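Local atomic coordinates of natural cytotoxicity triggering receptor 2 (Homo sapiens, PDB entry 1HKF), a protein that acts as a cytotoxicity-activating receptor that interacts with the adaptor DAP12 and may contribute to the efficiency with which activated natural killer cells lyse tumour cells. Residues A[16-21]-A[113-118]; A[29-34]-A[83-88]; A[47-52]-A[98-103]; A[57-62]-A[73-78]. All coordinates share one frame; numbering follows the deposited sequence.

Contact 1 (A[16-21]-A[113-118])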
loop_
_atom_site.group_PDB
_atom_site.type_symbol
_atom_site.label_atom_id
_atom_site.label_comp_id
_atom_site.label_asym_id
_atom_site.label_seq_id
_atom_site.Cartn_x
_atom_site.Cartn_y
_atom_site.Cartn_z
ATOM N N LYS A 16 10.765 -18.641 4.219
ATOM C CA LYS A 16 9.570 -18.551 3.391
ATOM C C LYS A 16 9.046 -17.129 3.209
ATOM O O LYS A 16 8.273 -16.596 4.044
ATOM C CB LYS A 16 8.429 -19.431 3.894
ATOM C CG LYS A 16 7.497 -19.783 2.737
ATOM C CD LYS A 16 6.328 -20.625 3.165
ATOM C CE LYS A 16 6.750 -22.006 3.671
ATOM N NZ LYS A 16 5.570 -22.830 4.157
ATOM N N ALA A 17 9.461 -16.562 2.075
ATOM C CA ALA A 17 9.100 -15.223 1.660
ATOM C C ALA A 17 7.609 -15.052 1.639
ATOM O O ALA A 17 6.897 -15.938 1.197
ATOM C CB ALA A 17 9.682 -14.953 0.257
ATOM N N GLN A 18 7.127 -13.922 2.133
ATOM C CA GLN A 18 5.710 -13.651 2.047
ATOM C C GLN A 18 5.535 -12.944 0.684
ATOM O O GLN A 18 6.345 -12.081 0.294
ATOM C CB GLN A 18 5.298 -12.792 3.194
ATOM C CG GLN A 18 5.224 -13.633 4.437
ATOM C CD GLN A 18 4.936 -12.818 5.664
ATOM O OE1 GLN A 18 3.775 -12.570 6.013
ATOM N NE2 GLN A 18 6.003 -12.375 6.331
ATOM N N VAL A 19 4.521 -13.363 -0.060
ATOM C CA VAL A 19 4.285 -12.829 -1.408
ATOM C C VAL A 19 3.486 -11.562 -1.449
ATOM O O VAL A 19 2.412 -11.497 -0.922
ATOM C CB VAL A 19 3.619 -13.899 -2.298
ATOM C CG1 VAL A 19 3.163 -13.288 -3.662
ATOM C CG2 VAL A 19 4.623 -14.991 -2.549
ATOM N N LEU A 20 4.041 -10.527 -2.037
ATOM C CA LEU A 20 3.276 -9.269 -2.155
ATOM C C LEU A 20 3.059 -9.115 -3.656
ATOM O O LEU A 20 3.965 -9.317 -4.429
ATOM C CB LEU A 20 4.105 -8.089 -1.650
ATOM C CG LEU A 20 4.531 -8.221 -0.180
ATOM C CD1 LEU A 20 5.109 -6.911 0.214
ATOM C CD2 LEU A 20 3.348 -8.532 0.722
ATOM N N GLN A 21 1.883 -8.708 -4.068
ATOM C CA GLN A 21 1.627 -8.615 -5.513
ATOM C C GLN A 21 0.856 -7.352 -5.872
ATOM O O GLN A 21 -0.140 -7.037 -5.236
ATOM C CB GLN A 21 0.818 -9.860 -5.954
ATOM C CG GLN A 21 0.322 -9.807 -7.383
ATOM C CD GLN A 21 -0.113 -11.191 -7.963
ATOM O OE1 GLN A 21 -0.154 -12.237 -7.250
ATOM N NE2 GLN A 21 -0.433 -11.192 -9.265
ATOM N N LYS A 113 15.975 -8.419 13.670
ATOM C CA LYS A 113 14.738 -8.921 13.095
ATOM C C LYS A 113 14.771 -8.591 11.619
ATOM O O LYS A 113 15.302 -7.562 11.190
ATOM C CB LYS A 113 13.521 -8.311 13.771
ATOM C CG LYS A 113 12.125 -8.773 13.209
ATOM C CD LYS A 113 11.151 -8.929 14.369
ATOM C CE LYS A 113 9.684 -8.668 14.020
ATOM N NZ LYS A 113 9.316 -9.283 12.730
ATOM N N SER A 114 14.274 -9.522 10.826
ATOM C CA SER A 114 14.240 -9.340 9.396
ATOM C C SER A 114 13.108 -10.198 8.855
ATOM O O SER A 114 12.851 -11.302 9.374
ATOM C CB SER A 114 15.554 -9.758 8.811
ATOM O OG SER A 114 15.678 -11.139 8.988
ATOM N N VAL A 115 12.400 -9.683 7.842
ATOM C CA VAL A 115 11.292 -10.402 7.215
ATOM C C VAL A 115 11.557 -10.371 5.719
ATOM O O VAL A 115 11.884 -9.323 5.156
ATOM C CB VAL A 115 9.929 -9.748 7.542
ATOM C CG1 VAL A 115 8.784 -10.560 6.928
ATOM C CG2 VAL A 115 9.743 -9.680 9.066
ATOM N N ARG A 116 11.463 -11.543 5.090
ATOM C CA ARG A 116 11.696 -11.670 3.660
ATOM C C ARG A 116 10.346 -11.610 2.931
ATOM O O ARG A 116 9.336 -12.194 3.402
ATOM C CB ARG A 116 12.363 -13.005 3.341
ATOM C CG ARG A 116 13.014 -13.051 1.988
ATOM C CD ARG A 116 13.385 -14.497 1.583
ATOM N NE ARG A 116 14.378 -14.488 0.494
ATOM C CZ ARG A 116 14.520 -15.480 -0.381
ATOM N NH1 ARG A 116 13.748 -16.560 -0.279
ATOM N NH2 ARG A 116 15.389 -15.373 -1.387
ATOM N N PHE A 117 10.344 -10.912 1.791
ATOM C CA PHE A 117 9.118 -10.756 0.991
ATOM C C PHE A 117 9.459 -11.033 -0.443
ATOM O O PHE A 117 10.615 -10.856 -0.837
ATOM C CB PHE A 117 8.573 -9.315 1.052
ATOM C CG PHE A 117 8.100 -8.896 2.414
ATOM C CD1 PHE A 117 8.977 -8.281 3.319
ATOM C CD2 PHE A 117 6.801 -9.123 2.801
ATOM C CE1 PHE A 117 8.521 -7.913 4.601
ATOM C CE2 PHE A 117 6.363 -8.757 4.072
ATOM C CZ PHE A 117 7.232 -8.152 4.968
ATOM N N TYR A 118 8.463 -11.496 -1.196
ATOM C CA TYR A 118 8.633 -11.677 -2.646
ATOM C C TYR A 118 7.593 -10.709 -3.297
ATOM O O TYR A 118 6.349 -10.854 -3.087
ATOM C CB TYR A 118 8.342 -13.104 -3.116
ATOM C CG TYR A 118 8.795 -13.284 -4.560
ATOM C CD1 TYR A 118 10.128 -13.169 -4.896
ATOM C CD2 TYR A 118 7.910 -13.514 -5.578
ATOM C CE1 TYR A 118 10.562 -13.271 -6.212
ATOM C CE2 TYR A 118 8.347 -13.633 -6.921
ATOM C CZ TYR A 118 9.657 -13.508 -7.215
ATOM O OH TYR A 118 10.123 -13.606 -8.503
HETATM O O HOH W 1 8.526 -13.876 5.375
#
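With CG set opposite the carbonyl carbon in both Leu20 (chi1 -60°) and Phe117 (chi1 -65°), the two side chains slant across one another and Leu20 CD1 comes to 3.8 Å from Phe117 CD2. Gln18 turns the same way at its first torsion and then runs extended, which lays its amide beside Val115, NE2 being 3.4 Å from Val115 CG1. That NE2 also donates to a water, which in turn donates to Lys16 O and to Arg116 O. Arg116 O is therefore gripped twice, by the water at 2.7 Å and by Gln18 N at 3.1 Å.

The parallel pairing continues from Tyr118 N to Gln18 O (2.7 Å) and from Leu20 N to Tyr118 O (2.6 Å), all three backbone bonds being nearly straight at hydrogen. Ala17 CB packs between Arg116 CD and Tyr118 CB, 4.0 and 4.1 Å away, while Val19 adds its CG2 branch beside the same tyrosine CB. The polar end of Arg116 continues past this contact to a salt bridge with Glu49.

A parallel strand at this edge of the chain's own sheet is a V-set feature: strand 18-22 borders 111-121, which runs antiparallel to 97-104 on its other flank. Leu20 and Phe117 reach Val30 of strand 28-33 in the facing sheet, the Tyr118 ring meets His98, and Gln21 bonds through its backbone to the second subunit.

Contact 2 (A[29-34]-A[83-88])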
loop_
_atom_site.group_PDB
_atom_site.type_symbol
_atom_site.label_atom_id
_atom_site.label_comp_id
_atom_site.label_asym_id
_atom_site.label_seq_id
_atom_site.Cartn_x
_atom_site.Cartn_y
_atom_site.Cartn_z
ATOM N N THR A 29 2.892 -0.585 0.069
ATOM C CA THR A 29 3.076 -0.281 1.487
ATOM C C THR A 29 3.441 -1.575 2.208
ATOM O O THR A 29 2.729 -2.578 2.063
ATOM C CB THR A 29 1.769 0.190 2.076
ATOM O OG1 THR A 29 1.347 1.364 1.365
ATOM C CG2 THR A 29 1.904 0.517 3.513
ATOM N N VAL A 30 4.536 -1.573 2.981
ATOM C CA VAL A 30 4.915 -2.764 3.763
ATOM C C VAL A 30 5.141 -2.386 5.242
ATOM O O VAL A 30 5.964 -1.512 5.564
ATOM C CB VAL A 30 6.222 -3.400 3.237
ATOM C CG1 VAL A 30 6.571 -4.654 4.045
ATOM C CG2 VAL A 30 6.075 -3.791 1.786
ATOM N N ARG A 31 4.399 -3.016 6.140
ATOM C CA ARG A 31 4.565 -2.776 7.557
ATOM C C ARG A 31 5.396 -3.916 8.208
ATOM O O ARG A 31 5.159 -5.116 7.931
ATOM C CB ARG A 31 3.220 -2.745 8.240
ATOM C CG ARG A 31 2.653 -1.401 8.325
ATOM C CD ARG A 31 1.174 -1.516 8.188
ATOM N NE ARG A 31 0.518 -1.660 9.484
ATOM C CZ ARG A 31 -0.081 -0.641 10.098
ATOM N NH1 ARG A 31 -0.079 0.569 9.533
ATOM N NH2 ARG A 31 -0.723 -0.829 11.239
ATOM N N CYS A 32 6.363 -3.541 9.060
ATOM C CA CYS A 32 7.186 -4.513 9.795
ATOM C C CYS A 32 7.156 -4.101 11.252
ATOM O O CYS A 32 7.598 -2.991 11.611
ATOM C CB CYS A 32 8.616 -4.560 9.236
ATOM S SG CYS A 32 8.732 -5.517 7.638
ATOM N N GLN A 33 6.583 -4.941 12.099
ATOM C CA GLN A 33 6.525 -4.584 13.502
ATOM C C GLN A 33 7.730 -5.121 14.282
ATOM O O GLN A 33 8.485 -5.941 13.773
ATOM C CB GLN A 33 5.230 -5.048 14.109
ATOM C CG GLN A 33 5.069 -6.501 14.149
ATOM C CD GLN A 33 3.760 -6.869 14.851
ATOM O OE1 GLN A 33 2.915 -5.993 15.107
ATOM N NE2 GLN A 33 3.581 -8.159 15.167
ATOM N N TYR A 34 7.926 -4.649 15.514
ATOM C CA TYR A 34 9.106 -5.066 16.312
ATOM C C TYR A 34 8.895 -4.742 17.774
ATOM O O TYR A 34 8.115 -3.839 18.092
ATOM C CB TYR A 34 10.383 -4.378 15.794
ATOM C CG TYR A 34 10.286 -2.868 15.738
ATOM C CD1 TYR A 34 10.433 -2.102 16.889
ATOM C CD2 TYR A 34 9.993 -2.196 14.519
ATOM C CE1 TYR A 34 10.289 -0.721 16.863
ATOM C CE2 TYR A 34 9.852 -0.817 14.473
ATOM C CZ TYR A 34 10.004 -0.080 15.649
ATOM O OH TYR A 34 9.965 1.290 15.613
ATOM N N PHE A 83 6.156 -0.237 14.964
ATOM C CA PHE A 83 6.385 -0.747 13.600
ATOM C C PHE A 83 6.790 0.383 12.729
ATOM O O PHE A 83 6.599 1.538 13.117
ATOM C CB PHE A 83 5.110 -1.386 12.998
ATOM C CG PHE A 83 3.974 -0.400 12.754
ATOM C CD1 PHE A 83 3.026 -0.145 13.738
ATOM C CD2 PHE A 83 3.857 0.259 11.524
ATOM C CE1 PHE A 83 1.941 0.769 13.513
ATOM C CE2 PHE A 83 2.812 1.159 11.267
ATOM C CZ PHE A 83 1.848 1.419 12.261
ATOM N N PHE A 84 7.405 0.053 11.598
ATOM C CA PHE A 84 7.735 1.036 10.585
ATOM C C PHE A 84 7.034 0.596 9.292
ATOM O O PHE A 84 6.619 -0.566 9.139
ATOM C CB PHE A 84 9.217 1.199 10.335
ATOM C CG PHE A 84 9.920 -0.009 9.794
ATOM C CD1 PHE A 84 10.328 -1.031 10.647
ATOM C CD2 PHE A 84 10.321 -0.056 8.458
ATOM C CE1 PHE A 84 11.119 -2.075 10.197
ATOM C CE2 PHE A 84 11.128 -1.103 7.980
ATOM C CZ PHE A 84 11.529 -2.129 8.877
ATOM N N THR A 85 6.854 1.547 8.387
ATOM C CA THR A 85 6.165 1.286 7.142
ATOM C C THR A 85 7.030 1.718 6.003
ATOM O O THR A 85 7.460 2.864 5.971
ATOM C CB THR A 85 4.893 2.144 7.004
ATOM O OG1 THR A 85 3.983 1.846 8.076
ATOM C CG2 THR A 85 4.229 1.836 5.661
ATOM N N VAL A 86 7.291 0.807 5.079
ATOM C CA VAL A 86 8.031 1.137 3.874
ATOM C C VAL A 86 6.984 1.451 2.750
ATOM O O VAL A 86 5.972 0.754 2.618
ATOM C CB VAL A 86 8.856 -0.073 3.390
ATOM C CG1 VAL A 86 9.620 0.269 2.071
ATOM C CG2 VAL A 86 9.842 -0.484 4.501
ATOM N N THR A 87 7.234 2.487 1.950
ATOM C CA THR A 87 6.359 2.831 0.819
ATOM C C THR A 87 7.233 2.839 -0.431
ATOM O O THR A 87 8.318 3.381 -0.413
ATOM C CB THR A 87 5.678 4.200 1.004
ATOM O OG1 THR A 87 4.841 4.169 2.169
ATOM C CG2 THR A 87 4.740 4.512 -0.179
ATOM N N MET A 88 6.800 2.128 -1.473
ATOM C CA MET A 88 7.493 2.086 -2.774
ATOM C C MET A 88 6.448 2.637 -3.792
ATOM O O MET A 88 5.346 2.082 -3.952
ATOM C CB MET A 88 7.805 0.654 -3.186
ATOM C CG MET A 88 9.017 0.030 -2.547
ATOM S SD MET A 88 9.222 -1.644 -3.221
ATOM C CE MET A 88 10.380 -1.340 -4.468
#
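Cys32 and Phe84 pack closely on the buried face of this antiparallel pairing: Cys32 CB stands over the face of the Phe84 ring, 4.1 Å from its centroid, with the sulfur lying obliquely to the ring. Tyr34 approaches the same ring from its edge, CE2 lying in the ring plane 3.9 Å from Phe84 CD1, and the two side chains cross at about a right angle. Further along this face Val30 and Val86 meet through their CB atoms. Their backbones exchange a reciprocal pair of bonds, Val30 N to Val86 O (2.8 Å) and Val86 N to Val30 O (2.7 Å), and Cys32 and Phe84 do likewise.

These are neighbouring strands of the smaller sheet of an immunoglobulin V-set sandwich, and Cys32 SG crosses to the other sheet in the disulfide with Cys101. The outward face, carrying Thr29, Arg31, Gln33, Phe83 and Thr85, is more accessible and more polar. Here bends at chi2 and chi3 fold Arg31 back over Phe83 in an off-centre cation-pi contact, CZ 4.0 Å from the ring centroid and the planes 36° apart. Gln33, in an exposed position, meets Phe83 CB through its CA and CB. There is a tight spot on this outer side: Thr29 CG2 and Thr85 CG2 are 3.4 Å apart, closer than usual for methyl groups. Thr29 OG1 is hydrogen-bonded to Thr29 OG1 of the second subunit, and Arg31 N to Gln26 of that subunit.

Contact 3 (A[47-52]-A[98-103])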
loop_
_atom_site.group_PDB
_atom_site.type_symbol
_atom_site.label_atom_id
_atom_site.label_comp_id
_atom_site.label_asym_id
_atom_site.label_seq_id
_atom_site.Cartn_x
_atom_site.Cartn_y
_atom_site.Cartn_z
ATOM N N CYS A 47 15.715 -3.546 1.769
ATOM C CA CYS A 47 16.704 -3.796 0.735
ATOM C C CYS A 47 16.224 -4.904 -0.175
ATOM O O CYS A 47 15.375 -5.699 0.187
ATOM C CB CYS A 47 18.058 -4.165 1.369
ATOM S SG CYS A 47 17.850 -5.629 2.407
ATOM N N LYS A 48 16.794 -4.953 -1.366
ATOM C CA LYS A 48 16.416 -5.944 -2.346
ATOM C C LYS A 48 17.491 -7.011 -2.518
ATOM O O LYS A 48 18.645 -6.670 -2.728
ATOM C CB LYS A 48 16.171 -5.268 -3.704
ATOM C CG LYS A 48 15.558 -6.224 -4.670
ATOM C CD LYS A 48 15.094 -5.575 -5.953
ATOM C CE LYS A 48 14.273 -6.594 -6.726
ATOM N NZ LYS A 48 14.331 -6.382 -8.188
ATOM N N GLU A 49 17.122 -8.287 -2.478
ATOM C CA GLU A 49 18.133 -9.338 -2.634
ATOM C C GLU A 49 18.756 -9.320 -4.000
ATOM O O GLU A 49 18.029 -9.353 -4.997
ATOM C CB GLU A 49 17.553 -10.743 -2.474
ATOM C CG GLU A 49 17.442 -11.236 -1.073
ATOM C CD GLU A 49 16.755 -12.581 -0.958
ATOM O OE1 GLU A 49 16.298 -12.950 0.126
ATOM O OE2 GLU A 49 16.672 -13.325 -2.061
ATOM N N ALA A 50 20.087 -9.298 -4.051
ATOM C CA ALA A 50 20.807 -9.361 -5.324
ATOM C C ALA A 50 21.397 -10.793 -5.456
ATOM O O ALA A 50 21.583 -11.307 -6.567
ATOM C CB ALA A 50 21.908 -8.309 -5.379
ATOM N N SER A 51 21.651 -11.435 -4.313
ATOM C CA SER A 51 22.199 -12.774 -4.233
ATOM C C SER A 51 21.827 -13.345 -2.858
ATOM O O SER A 51 21.226 -12.654 -2.044
ATOM C CB SER A 51 23.726 -12.764 -4.415
ATOM O OG SER A 51 24.390 -12.458 -3.204
ATOM N N ALA A 52 22.162 -14.598 -2.576
ATOM C CA ALA A 52 21.785 -15.179 -1.269
ATOM C C ALA A 52 22.534 -14.505 -0.150
ATOM O O ALA A 52 22.196 -14.667 1.030
ATOM C CB ALA A 52 22.078 -16.662 -1.228
ATOM N N HIS A 98 12.926 -10.373 -4.522
ATOM C CA HIS A 98 12.923 -10.641 -3.069
ATOM C C HIS A 98 13.436 -9.416 -2.352
ATOM O O HIS A 98 14.393 -8.792 -2.789
ATOM C CB HIS A 98 13.837 -11.836 -2.740
ATOM C CG HIS A 98 13.197 -13.167 -2.986
ATOM N ND1 HIS A 98 13.528 -13.966 -4.056
ATOM C CD2 HIS A 98 12.190 -13.807 -2.340
ATOM C CE1 HIS A 98 12.752 -15.037 -4.066
ATOM N NE2 HIS A 98 11.927 -14.966 -3.037
ATOM N N TYR A 99 12.804 -9.104 -1.236
ATOM C CA TYR A 99 13.159 -7.944 -0.422
ATOM C C TYR A 99 13.127 -8.352 1.045
ATOM O O TYR A 99 12.485 -9.334 1.414
ATOM C CB TYR A 99 12.091 -6.822 -0.578
ATOM C CG TYR A 99 12.046 -6.108 -1.932
ATOM C CD1 TYR A 99 11.461 -6.699 -3.044
ATOM C CD2 TYR A 99 12.633 -4.870 -2.088
ATOM C CE1 TYR A 99 11.469 -6.070 -4.296
ATOM C CE2 TYR A 99 12.652 -4.201 -3.340
ATOM C CZ TYR A 99 12.066 -4.816 -4.443
ATOM O OH TYR A 99 12.111 -4.165 -5.682
ATOM N N TRP A 100 13.764 -7.554 1.883
ATOM C CA TRP A 100 13.735 -7.769 3.331
ATOM C C TRP A 100 13.592 -6.427 4.007
ATOM O O TRP A 100 14.203 -5.452 3.588
ATOM C CB TRP A 100 15.065 -8.294 3.884
ATOM C CG TRP A 100 15.522 -9.637 3.441
ATOM C CD1 TRP A 100 16.120 -9.944 2.262
ATOM C CD2 TRP A 100 15.485 -10.829 4.205
ATOM N NE1 TRP A 100 16.462 -11.264 2.246
ATOM C CE2 TRP A 100 16.082 -11.832 3.434
ATOM C CE3 TRP A 100 15.005 -11.150 5.486
ATOM C CZ2 TRP A 100 16.220 -13.156 3.895
ATOM C CZ3 TRP A 100 15.138 -12.465 5.952
ATOM C CH2 TRP A 100 15.741 -13.449 5.154
ATOM N N CYS A 101 12.775 -6.379 5.040
ATOM C CA CYS A 101 12.756 -5.191 5.847
ATOM C C CYS A 101 13.692 -5.685 7.020
ATOM O O CYS A 101 13.553 -6.809 7.508
ATOM C CB CYS A 101 11.345 -4.841 6.309
ATOM S SG CYS A 101 10.679 -6.066 7.417
ATOM N N ARG A 102 14.714 -4.892 7.354
ATOM C CA ARG A 102 15.657 -5.251 8.406
ATOM C C ARG A 102 15.735 -4.204 9.517
ATOM O O ARG A 102 15.478 -3.029 9.294
ATOM C CB ARG A 102 17.027 -5.485 7.809
ATOM C CG ARG A 102 17.118 -6.779 7.070
ATOM C CD ARG A 102 18.437 -6.925 6.344
ATOM N NE ARG A 102 18.546 -8.277 5.823
ATOM C CZ ARG A 102 19.510 -8.687 5.011
ATOM N NH1 ARG A 102 20.458 -7.843 4.618
ATOM N NH2 ARG A 102 19.525 -9.951 4.598
ATOM N N ILE A 103 16.057 -4.653 10.719
ATOM C CA ILE A 103 16.155 -3.811 11.916
ATOM C C ILE A 103 17.554 -4.119 12.483
ATOM O O ILE A 103 17.869 -5.281 12.757
ATOM C CB ILE A 103 15.071 -4.213 12.915
ATOM C CG1 ILE A 103 13.719 -4.184 12.221
ATOM C CG2 ILE A 103 15.104 -3.323 14.101
ATOM C CD1 ILE A 103 12.546 -4.512 13.115
HETATM O O HOH W 2 15.175 -9.959 -5.815
#
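This is an antiparallel strand pairing in the larger sheet of the V-set immunoglobulin fold, where the end of strand 43-49 runs beside strand 97-104. Cys47 and Trp100 form a hydrogen-bonded pair, each N to the other's O at 3.0 Å, and Glu49 N continues the pairing to His98 O at 2.8 Å. Beyond that a water spans the separating strands, donating to Glu49 O and accepting from His98 N.

The two faces differ. On the Tyr99 side the extended Lys48 chain is laid over the phenol ring, CG 3.9 Å from the ring centroid in a CH-pi contact, and its NZ goes on to Ser96 O. On the Trp100 side Cys47, disulfide-linked to Cys55 of strand 54-61, has SG over one face of the Arg102 guanidinium, 4.1 Å from NH1. Glu49 CG, opposite the carbonyl carbon (chi1 -84°), directs the carboxylate between His98 CB and the indole, with Arg116 as its charged partner. Trp100 NE1 donates to the anti lone pair of Glu49 OE1 at 2.7 Å; the bond is bent, 133° at hydrogen, with the oxygen 30° out of the indole plane.

Contact 4 (A[57-62]-A[73-78])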
loop_
_atom_site.group_PDB
_atom_site.type_symbol
_atom_site.label_atom_id
_atom_site.label_comp_id
_atom_site.label_asym_id
_atom_site.label_seq_id
_atom_site.Cartn_x
_atom_site.Cartn_y
_atom_site.Cartn_z
ATOM N N ARG A 57 20.751 -1.994 -0.079
ATOM C CA ARG A 57 19.934 -1.057 0.696
ATOM C C ARG A 57 19.236 -0.069 -0.192
ATOM O O ARG A 57 19.885 0.608 -0.960
ATOM C CB ARG A 57 20.791 -0.278 1.682
ATOM C CG ARG A 57 19.987 0.564 2.670
ATOM C CD ARG A 57 19.235 -0.334 3.658
ATOM N NE ARG A 57 20.162 -1.095 4.513
ATOM C CZ ARG A 57 20.874 -0.546 5.504
ATOM N NH1 ARG A 57 20.767 0.755 5.774
ATOM N NH2 ARG A 57 21.699 -1.294 6.232
ATOM N N LEU A 58 17.921 0.035 -0.068
ATOM C CA LEU A 58 17.166 0.962 -0.893
ATOM C C LEU A 58 16.804 2.231 -0.115
ATOM O O LEU A 58 16.816 3.326 -0.657
ATOM C CB LEU A 58 15.898 0.272 -1.419
ATOM C CG LEU A 58 16.226 -0.939 -2.327
ATOM C CD1 LEU A 58 14.980 -1.588 -2.823
ATOM C CD2 LEU A 58 17.032 -0.476 -3.489
ATOM N N VAL A 59 16.492 2.073 1.161
ATOM C CA VAL A 59 16.131 3.188 1.987
ATOM C C VAL A 59 16.329 2.747 3.465
ATOM O O VAL A 59 16.149 1.562 3.802
ATOM C CB VAL A 59 14.674 3.613 1.687
ATOM C CG1 VAL A 59 13.729 2.475 1.931
ATOM C CG2 VAL A 59 14.277 4.801 2.542
ATOM N N THR A 60 16.676 3.723 4.314
ATOM C CA THR A 60 16.962 3.522 5.730
ATOM C C THR A 60 16.421 4.633 6.611
ATOM O O THR A 60 16.516 5.797 6.250
ATOM C CB THR A 60 18.486 3.514 5.971
ATOM O OG1 THR A 60 19.106 2.613 5.049
ATOM C CG2 THR A 60 18.812 3.045 7.420
ATOM N N SER A 61 15.840 4.271 7.753
ATOM C CA SER A 61 15.364 5.257 8.731
ATOM C C SER A 61 16.460 5.268 9.798
ATOM O O SER A 61 16.647 4.245 10.480
ATOM C CB SER A 61 14.102 4.796 9.408
ATOM O OG SER A 61 13.689 5.766 10.348
ATOM N N SER A 62 17.162 6.398 9.930
ATOM C CA SER A 62 18.263 6.556 10.876
ATOM C C SER A 62 17.864 7.174 12.204
ATOM O O SER A 62 18.592 7.056 13.181
ATOM C CB SER A 62 19.387 7.395 10.231
ATOM O OG SER A 62 20.008 6.648 9.172
ATOM N N PHE A 73 11.309 5.408 -2.797
ATOM C CA PHE A 73 11.201 4.663 -1.533
ATOM C C PHE A 73 11.266 5.487 -0.273
ATOM O O PHE A 73 12.116 6.366 -0.157
ATOM C CB PHE A 73 12.307 3.621 -1.425
ATOM C CG PHE A 73 12.727 3.005 -2.720
ATOM C CD1 PHE A 73 12.000 1.954 -3.236
ATOM C CD2 PHE A 73 13.829 3.470 -3.430
ATOM C CE1 PHE A 73 12.364 1.368 -4.453
ATOM C CE2 PHE A 73 14.196 2.893 -4.639
ATOM C CZ PHE A 73 13.474 1.850 -5.155
ATOM N N THR A 74 10.393 5.215 0.688
ATOM C CA THR A 74 10.476 5.962 1.934
ATOM C C THR A 74 10.116 5.063 3.082
ATOM O O THR A 74 9.567 4.013 2.853
ATOM C CB THR A 74 9.508 7.133 1.961
ATOM O OG1 THR A 74 8.166 6.625 1.898
ATOM C CG2 THR A 74 9.778 8.039 0.751
ATOM N N ILE A 75 10.439 5.487 4.302
ATOM C CA ILE A 75 10.096 4.724 5.485
ATOM C C ILE A 75 9.558 5.695 6.514
ATOM O O ILE A 75 10.027 6.796 6.629
ATOM C CB ILE A 75 11.340 3.973 6.133
ATOM C CG1 ILE A 75 11.684 2.717 5.342
ATOM C CG2 ILE A 75 11.036 3.548 7.601
ATOM C CD1 ILE A 75 13.014 2.062 5.751
ATOM N N TRP A 76 8.530 5.305 7.233
ATOM C CA TRP A 76 8.124 6.145 8.298
ATOM C C TRP A 76 8.237 5.166 9.464
ATOM O O TRP A 76 7.579 4.115 9.448
ATOM C CB TRP A 76 6.677 6.627 8.192
ATOM C CG TRP A 76 6.278 7.341 9.451
ATOM C CD1 TRP A 76 5.511 6.848 10.457
ATOM C CD2 TRP A 76 6.677 8.662 9.859
ATOM N NE1 TRP A 76 5.393 7.783 11.476
ATOM C CE2 TRP A 76 6.099 8.904 11.124
ATOM C CE3 TRP A 76 7.461 9.667 9.268
ATOM C CZ2 TRP A 76 6.267 10.112 11.807
ATOM C CZ3 TRP A 76 7.629 10.879 9.949
ATOM C CH2 TRP A 76 7.030 11.085 11.200
ATOM N N ASP A 77 9.065 5.498 10.455
ATOM C CA ASP A 77 9.204 4.616 11.620
ATOM C C ASP A 77 8.881 5.314 12.908
ATOM O O ASP A 77 9.404 6.390 13.205
ATOM C CB ASP A 77 10.613 4.065 11.692
ATOM C CG ASP A 77 10.854 3.265 12.948
ATOM O OD1 ASP A 77 9.940 2.509 13.315
ATOM O OD2 ASP A 77 11.963 3.402 13.546
ATOM N N ASP A 78 8.008 4.717 13.694
ATOM C CA ASP A 78 7.702 5.318 14.964
ATOM C C ASP A 78 7.699 4.249 16.048
ATOM O O ASP A 78 6.742 3.493 16.154
ATOM C CB ASP A 78 6.342 6.029 14.969
ATOM C CG ASP A 78 6.046 6.694 16.341
ATOM O OD1 ASP A 78 6.925 6.631 17.259
ATOM O OD2 ASP A 78 4.953 7.272 16.515
HETATM O O HOH W 3 11.383 7.408 10.145
#
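Apolar contacts carry most of this interface. Val59 is its centre: at chi1 59° its CG1 branch lies between the backbone N and the carbonyl carbon and points at the partner strand, touching Phe73 CB at 3.8 Å and Ile75 CD1 at 3.9 Å. The other isoleucine branch, CG2, lies 3.8 Å from Ser61 CB. At one end an aliphatic-aromatic contact takes over, Leu58 CB standing 4.3 Å above the plane of the Phe73 ring and over its centre.

The polar link is made through solvent. A water 2.8 Å from Ser61 OG accepts from Asp77 N at 3.0 Å, bridging the two strands at the other end. Asp77 itself is buried, and its carboxylate is satisfied by Lys44, Tyr41 and Tyr34; Ser61 OG is likewise bonded to Tyr41. A separate bond, within 57-62, joins Arg57 NH1 to Thr60 OG1, which lies in the guanidinium plane.

Backbone pairing goes to other strands. Leu58 and Val59 together face Trp46 in a classic beta bulge, and Thr74 pairs with Thr87. Strands 57-61 and 73-78 run roughly parallel, 24° apart in direction, with Val59 CA 6.2 Å from Phe73 CA, too far for direct sheet pairing. The arrangement is that of the C' and D strands of a V-set domain, edge strands of opposite sheets closing one side of the beta sandwich.

Contacts 1, 2 and 3 are pairings within a sheet; contact 4 takes one strand from each sheet and joins them by side chains and a water. Contacts 2 and 4, each with four buried residues among those touching, lie nearer the chain centre than contacts 1 and 3, with two each. Contacts 1 and 3 share the larger sheet, joined by the Arg116-Glu49 salt bridge. In contact 2, of the smaller sheet, Cys32 forms the disulfide with Cys101 of contact 3, and Tyr34 OH is probably hydrogen-bonded to Asp77 of contact 4. Outer chemistry varies: cation-pi in 2, charged and indole groups in 3. Contacts 1 and 2 touch the second subunit, contacts 3 and 4 do not.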